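Local coordinates for protein thioredoxin (TrxA-1) (Sulfolobus solfataricus, PDB 3TCO) that probably reduces protein disulfides through a redox-active cysteine pair, as thioredoxins do in cellular electron transport, at residues A[24-29]-A[80-85]. Numbering follows the deposited sequence.
With EDO (1,2-ethanediol), chain E.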
loop_
_atom_site.group_PDB
_atom_site.type_symbol
_atom_site.label_atom_id
_atom_site.label_comp_id
_atom_site.label_asym_id
_atom_site.label_seq_id
_atom_site.Cartn_x
_atom_site.Cartn_y
_atom_site.Cartn_z
ATOM N N VAL A 24 1.438 8.010 -1.405
ATOM C CA VAL A 24 1.406 6.986 -0.373
ATOM C C VAL A 24 0.658 5.765 -0.891
ATOM O O VAL A 24 -0.471 5.878 -1.378
ATOM C CB VAL A 24 0.687 7.476 0.906
ATOM C CG1 VAL A 24 0.705 6.368 1.966
ATOM C CG2 VAL A 24 1.379 8.734 1.469
ATOM N N LEU A 25 1.309 4.608 -0.811
ATOM C CA LEU A 25 0.699 3.351 -1.237
ATOM C C LEU A 25 0.380 2.568 0.020
ATOM O O LEU A 25 1.064 2.703 1.035
ATOM C CB LEU A 25 1.648 2.539 -2.132
ATOM C CG LEU A 25 1.976 3.157 -3.496
ATOM C CD1 LEU A 25 3.183 4.089 -3.363
ATOM C CD2 LEU A 25 2.287 2.046 -4.490
ATOM N N VAL A 26 -0.657 1.745 -0.045
ATOM C CA VAL A 26 -1.049 0.964 1.119
ATOM C C VAL A 26 -1.339 -0.473 0.723
ATOM O O VAL A 26 -2.349 -0.747 0.079
ATOM C CB VAL A 26 -2.323 1.551 1.799
ATOM C CG1 VAL A 26 -2.611 0.788 3.098
ATOM C CG2 VAL A 26 -2.144 3.037 2.082
ATOM N N ASP A 27 -0.438 -1.378 1.090
ATOM C CA ASP A 27 -0.605 -2.798 0.791
ATOM C C ASP A 27 -1.486 -3.381 1.908
ATOM O O ASP A 27 -1.060 -3.485 3.051
ATOM C CB ASP A 27 0.771 -3.490 0.746
ATOM C CG ASP A 27 0.674 -5.021 0.717
ATOM O OD1 ASP A 27 -0.377 -5.572 0.345
ATOM O OD2 ASP A 27 1.672 -5.673 1.059
ATOM N N CYS A 28 -2.734 -3.686 1.572
ATOM C CA CYS A 28 -3.682 -4.262 2.524
ATOM C C CYS A 28 -3.454 -5.776 2.460
ATOM O O CYS A 28 -3.642 -6.405 1.412
ATOM C CB CYS A 28 -5.099 -3.872 2.114
ATOM S SG CYS A 28 -5.350 -2.047 2.093
ATOM N N TRP A 29 -3.037 -6.358 3.582
ATOM C CA TRP A 29 -2.697 -7.778 3.620
ATOM C C TRP A 29 -3.112 -8.490 4.904
ATOM O O TRP A 29 -3.691 -7.896 5.805
ATOM C CB TRP A 29 -1.183 -7.917 3.503
ATOM C CG TRP A 29 -0.502 -7.355 4.733
ATOM C CD1 TRP A 29 -0.444 -6.044 5.109
ATOM C CD2 TRP A 29 0.128 -8.100 5.786
ATOM N NE1 TRP A 29 0.175 -5.924 6.333
ATOM C CE2 TRP A 29 0.537 -7.170 6.771
ATOM C CE3 TRP A 29 0.381 -9.462 5.995
ATOM C CZ2 TRP A 29 1.188 -7.557 7.950
ATOM C CZ3 TRP A 29 1.029 -9.852 7.168
ATOM C CH2 TRP A 29 1.426 -8.897 8.132
ATOM N N LEU A 80 -3.943 0.307 -2.194
ATOM C CA LEU A 80 -4.577 1.611 -2.334
ATOM C C LEU A 80 -3.481 2.584 -2.732
ATOM O O LEU A 80 -2.339 2.450 -2.273
ATOM C CB LEU A 80 -5.155 2.067 -0.994
ATOM C CG LEU A 80 -6.120 1.093 -0.304
ATOM C CD1 LEU A 80 -6.494 1.642 1.085
ATOM C CD2 LEU A 80 -7.348 0.904 -1.186
ATOM N N ILE A 81 -3.816 3.546 -3.584
ATOM C CA ILE A 81 -2.841 4.551 -3.980
ATOM C C ILE A 81 -3.402 5.949 -3.722
ATOM O O ILE A 81 -4.468 6.319 -4.230
ATOM C CB ILE A 81 -2.437 4.408 -5.458
ATOM C CG1 ILE A 81 -1.864 2.992 -5.680
ATOM C CG2 ILE A 81 -1.396 5.496 -5.818
ATOM C CD1 ILE A 81 -1.423 2.709 -7.067
ATOM N N PHE A 82 -2.676 6.713 -2.915
ATOM C CA PHE A 82 -3.088 8.070 -2.557
ATOM C C PHE A 82 -2.102 9.090 -3.086
ATOM O O PHE A 82 -0.895 8.916 -2.934
ATOM C CB PHE A 82 -3.152 8.237 -1.038
ATOM C CG PHE A 82 -4.209 7.400 -0.369
ATOM C CD1 PHE A 82 -3.942 6.085 0.018
ATOM C CD2 PHE A 82 -5.472 7.929 -0.126
ATOM C CE1 PHE A 82 -4.930 5.304 0.648
ATOM C CE2 PHE A 82 -6.470 7.152 0.501
ATOM C CZ PHE A 82 -6.190 5.845 0.885
ATOM N N VAL A 83 -2.618 10.161 -3.683
ATOM C CA VAL A 83 -1.776 11.233 -4.198
ATOM C C VAL A 83 -2.384 12.544 -3.705
ATOM O O VAL A 83 -3.570 12.801 -3.899
ATOM C CB VAL A 83 -1.705 11.210 -5.751
ATOM C CG1 VAL A 83 -0.924 12.436 -6.272
ATOM C CG2 VAL A 83 -1.019 9.928 -6.216
ATOM N N ASN A 84 -1.562 13.363 -3.063
ATOM C CA ASN A 84 -2.022 14.632 -2.508
ATOM C C ASN A 84 -3.203 14.426 -1.565
ATOM O O ASN A 84 -4.175 15.184 -1.582
ATOM C CB ASN A 84 -2.388 15.626 -3.618
ATOM C CG ASN A 84 -1.186 16.024 -4.449
ATOM O OD1 ASN A 84 -0.104 16.259 -3.905
ATOM N ND2 ASN A 84 -1.361 16.105 -5.767
ATOM N N GLY A 85 -3.099 13.377 -0.753
ATOM C CA GLY A 85 -4.113 13.070 0.245
ATOM C C GLY A 85 -5.422 12.466 -0.224
ATOM O O GLY A 85 -6.337 12.304 0.582
HETATM C C1 EDO E . -5.527 14.058 -6.465
HETATM O O1 EDO E . -5.158 14.348 -5.115
HETATM C C2 EDO E . -4.279 14.100 -7.348
HETATM O O2 EDO E . -3.685 15.399 -7.257
#
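Val26 and Phe82 meet at a slant on one face of an antiparallel strand pair. Methyl CG2 of Val26 lies 3.9 Å from Phe82 CE1, neither squarely over the ring nor at its rim. The valine turns CG1 anti to its backbone N (chi1 -174°), which leaves CG2 beside that nitrogen and directed at the phenyl group. At the ring edge, in its plane, sits Val24 O, 3.7 Å from Phe82 CD1. Val24 O also accepts a hydrogen bond from Phe82 N, 2.8 Å away and nearly in line with the carbonyl. Val24 N returns a bond to Phe82 O, so this is a hydrogen-bonded pair. Val26 and Leu80 form the next such pair, with two bonds that are less straight (150° at each hydrogen). Val26 CB and Leu80 CB stand 4.0 Å apart. Leu80 sets CG anti to its carbonyl carbon (chi1 -54°), which brings the branch alongside Cys28, with Leu80 CD1 4.0 Å from Cys28 SG. On the other face Leu25 and Ile81, a non-hydrogen-bonded pair, touch loosely: Leu25 CG lies 4.4 Å from Ile81 CG1. Replacing Phe82 with alanine would probably open a gap beside Val26 CG2 and lose the edge-to-face partner of Tyr71. These are two central strands of the thioredoxin fold, and helices pack on both sheet faces. Helix 14-20 packs on Val24, Val26 and Phe82. Leu25 meets Tyr43 of helix 34-49 and Leu100 of helix 97-107, which also touches Ile81. Strand 55-60 runs parallel to strand 23-29 on its other side, and strand 86-92 pairs with strand 78-83 at the sheet edge.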